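Long-range contact in protein-glutamine deamidase Cif (Burkholderia pseudomallei, PDB 3GQM), which deamidates a specific glutamine side chain of host NEDD8 to glutamate, shutting down cullin-RING ubiquitin ligases and blocking the host cell cycle: residues Asn132-Glu137 against Glu208-Leu213. Sequence-based numbering, arbitrary orientation.
Sequences NTSFAE and ELNQLL
F135, in the first turn of the short helix 135-139, presses its ring against L209, in the last turn of helix 206-212, and L213, the first residue past its end. The tight half of the contact is this apolar corner. L213 lays its CD2 methyl over one face of the ring, 4.0 Å from the F135 centroid and 28° off the normal, a CH-pi contact that is closest at CG and CD1. Obliquely, on the same side of the ring plane as L213, L209 CB comes within 3.9 Å of F135 CE2. With CG anti to the backbone N, F135 points its ring away from its own helix and towards L209, L213 and I163 of strand 159-165, which touches all three side chains. The corner is thus buried, and L213 lies about 9 Å, side chain to side chain, from H159, an inferred active-site residue.

The looser, partly exposed half is polar. N210 extends its amide across to the start of the other helix, where OD1 accepts from A136 N at 2.8 Å (N-H...O 150°). The N-H comes in from above the amide plane, 47° out of it, and A136 CB sits 3.2 Å from the same N210 OD1. Alongside, S134 is the N-cap residue: its OG takes E137 N at 2.9 Å.

Two first-turn amides therefore have side-chain acceptors, one local and one supplied by N210, 74 residues after A136; the carbonyl dipole of N210 probably also suits the positive end of the helix. One hydrogen bond and an apolar corner thus join the two helices, while the cap from S134 is local to helix 135-139.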
loop_
_atom_site.group_PDB
_atom_site.type_symbol
_atom_site.label_atom_id
_atom_site.label_comp_id
_atom_site.label_asym_id
_atom_site.label_seq_id
_atom_site.Cartn_x
_atom_site.Cartn_y
_atom_site.Cartn_z
ATOM N N ASN A 132 6.707 -19.691 -0.941
ATOM C CA ASN A 132 7.992 -20.372 -0.718
ATOM C C ASN A 132 9.045 -19.967 -1.737
ATOM O O ASN A 132 9.915 -20.765 -2.088
ATOM C CB ASN A 132 7.821 -21.909 -0.718
ATOM C CG ASN A 132 7.029 -22.407 0.473
ATOM O OD1 ASN A 132 6.090 -23.188 0.322
ATOM N ND2 ASN A 132 7.392 -21.944 1.666
ATOM N N THR A 133 8.939 -18.727 -2.221
ATOM C CA THR A 133 9.871 -18.183 -3.172
ATOM C C THR A 133 10.598 -17.083 -2.427
ATOM O O THR A 133 9.983 -16.315 -1.652
ATOM C CB THR A 133 9.149 -17.616 -4.418
ATOM O OG1 THR A 133 8.142 -18.543 -4.849
ATOM C CG2 THR A 133 10.115 -17.389 -5.580
ATOM N N SER A 134 11.917 -17.023 -2.624
ATOM C CA SER A 134 12.662 -15.866 -2.159
ATOM C C SER A 134 12.298 -14.679 -3.085
ATOM O O SER A 134 11.994 -14.858 -4.292
ATOM C CB SER A 134 14.160 -16.156 -2.163
ATOM O OG SER A 134 14.770 -15.651 -3.336
ATOM N N PHE A 135 12.340 -13.480 -2.518
ATOM C CA PHE A 135 12.116 -12.287 -3.271
ATOM C C PHE A 135 13.168 -12.124 -4.401
ATOM O O PHE A 135 12.814 -11.743 -5.538
ATOM C CB PHE A 135 12.090 -11.079 -2.316
ATOM C CG PHE A 135 11.811 -9.770 -2.988
ATOM C CD1 PHE A 135 10.562 -9.484 -3.506
ATOM C CD2 PHE A 135 12.784 -8.809 -3.083
ATOM C CE1 PHE A 135 10.304 -8.264 -4.115
ATOM C CE2 PHE A 135 12.513 -7.589 -3.699
ATOM C CZ PHE A 135 11.272 -7.336 -4.211
ATOM N N ALA A 136 14.442 -12.405 -4.101
ATOM C CA ALA A 136 15.488 -12.303 -5.127
ATOM C C ALA A 136 15.217 -13.231 -6.292
ATOM O O ALA A 136 15.387 -12.842 -7.436
ATOM C CB ALA A 136 16.880 -12.557 -4.564
ATOM N N GLU A 137 14.758 -14.439 -5.984
ATOM C CA GLU A 137 14.503 -15.448 -6.993
ATOM C C GLU A 137 13.456 -14.883 -7.918
ATOM O O GLU A 137 13.642 -14.849 -9.146
ATOM C CB GLU A 137 13.971 -16.745 -6.357
ATOM C CG GLU A 137 13.890 -17.891 -7.337
ATOM C CD GLU A 137 13.366 -19.205 -6.746
ATOM O OE1 GLU A 137 13.024 -19.260 -5.537
ATOM O OE2 GLU A 137 13.296 -20.191 -7.522
ATOM N N GLU A 208 18.562 -5.596 0.942
ATOM C CA GLU A 208 17.884 -5.616 2.220
ATOM C C GLU A 208 16.486 -6.209 2.121
ATOM O O GLU A 208 16.073 -6.949 3.014
ATOM C CB GLU A 208 17.835 -4.217 2.804
ATOM C CG GLU A 208 19.204 -3.616 3.058
ATOM C CD GLU A 208 19.098 -2.369 3.901
ATOM O OE1 GLU A 208 19.699 -2.330 4.987
ATOM O OE2 GLU A 208 18.366 -1.445 3.534
ATOM N N LEU A 209 15.753 -5.867 1.058
ATOM C CA LEU A 209 14.406 -6.424 0.845
ATOM C C LEU A 209 14.462 -7.956 0.780
ATOM O O LEU A 209 13.608 -8.638 1.353
ATOM C CB LEU A 209 13.731 -5.882 -0.442
ATOM C CG LEU A 209 13.054 -4.512 -0.318
ATOM C CD1 LEU A 209 12.635 -3.991 -1.692
ATOM C CD2 LEU A 209 11.853 -4.616 0.637
ATOM N N ASN A 210 15.461 -8.479 0.065
ATOM C CA ASN A 210 15.605 -9.924 -0.016
ATOM C C ASN A 210 15.800 -10.573 1.359
ATOM O O ASN A 210 15.203 -11.622 1.651
ATOM C CB ASN A 210 16.722 -10.341 -0.934
ATOM C CG ASN A 210 16.700 -11.828 -1.160
ATOM O OD1 ASN A 210 15.651 -12.384 -1.565
ATOM N ND2 ASN A 210 17.803 -12.513 -0.810
ATOM N N GLN A 211 16.585 -9.919 2.213
ATOM C CA GLN A 211 16.820 -10.386 3.589
ATOM C C GLN A 211 15.580 -10.277 4.461
ATOM O O GLN A 211 15.241 -11.230 5.206
ATOM C CB GLN A 211 17.967 -9.588 4.255
ATOM C CG GLN A 211 19.339 -10.008 3.782
ATOM C CD GLN A 211 20.411 -8.917 3.984
ATOM O OE1 GLN A 211 21.114 -8.546 3.046
ATOM N NE2 GLN A 211 20.538 -8.414 5.204
ATOM N N LEU A 212 14.912 -9.118 4.404
ATOM C CA LEU A 212 13.666 -8.914 5.122
ATOM C C LEU A 212 12.662 -9.990 4.777
ATOM O O LEU A 212 11.980 -10.522 5.648
ATOM C CB LEU A 212 13.045 -7.517 4.837
ATOM C CG LEU A 212 11.603 -7.295 5.304
ATOM C CD1 LEU A 212 11.386 -7.741 6.794
ATOM C CD2 LEU A 212 11.145 -5.800 5.129
ATOM N N LEU A 213 12.550 -10.286 3.501
ATOM C CA LEU A 213 11.473 -11.100 3.011
ATOM C C LEU A 213 11.845 -12.585 3.089
ATOM O O LEU A 213 11.134 -13.407 2.608
ATOM C CB LEU A 213 11.072 -10.663 1.571
ATOM C CG LEU A 213 9.869 -9.666 1.329
ATOM C CD1 LEU A 213 9.608 -8.735 2.424
ATOM C CD2 LEU A 213 9.923 -8.868 -0.006
#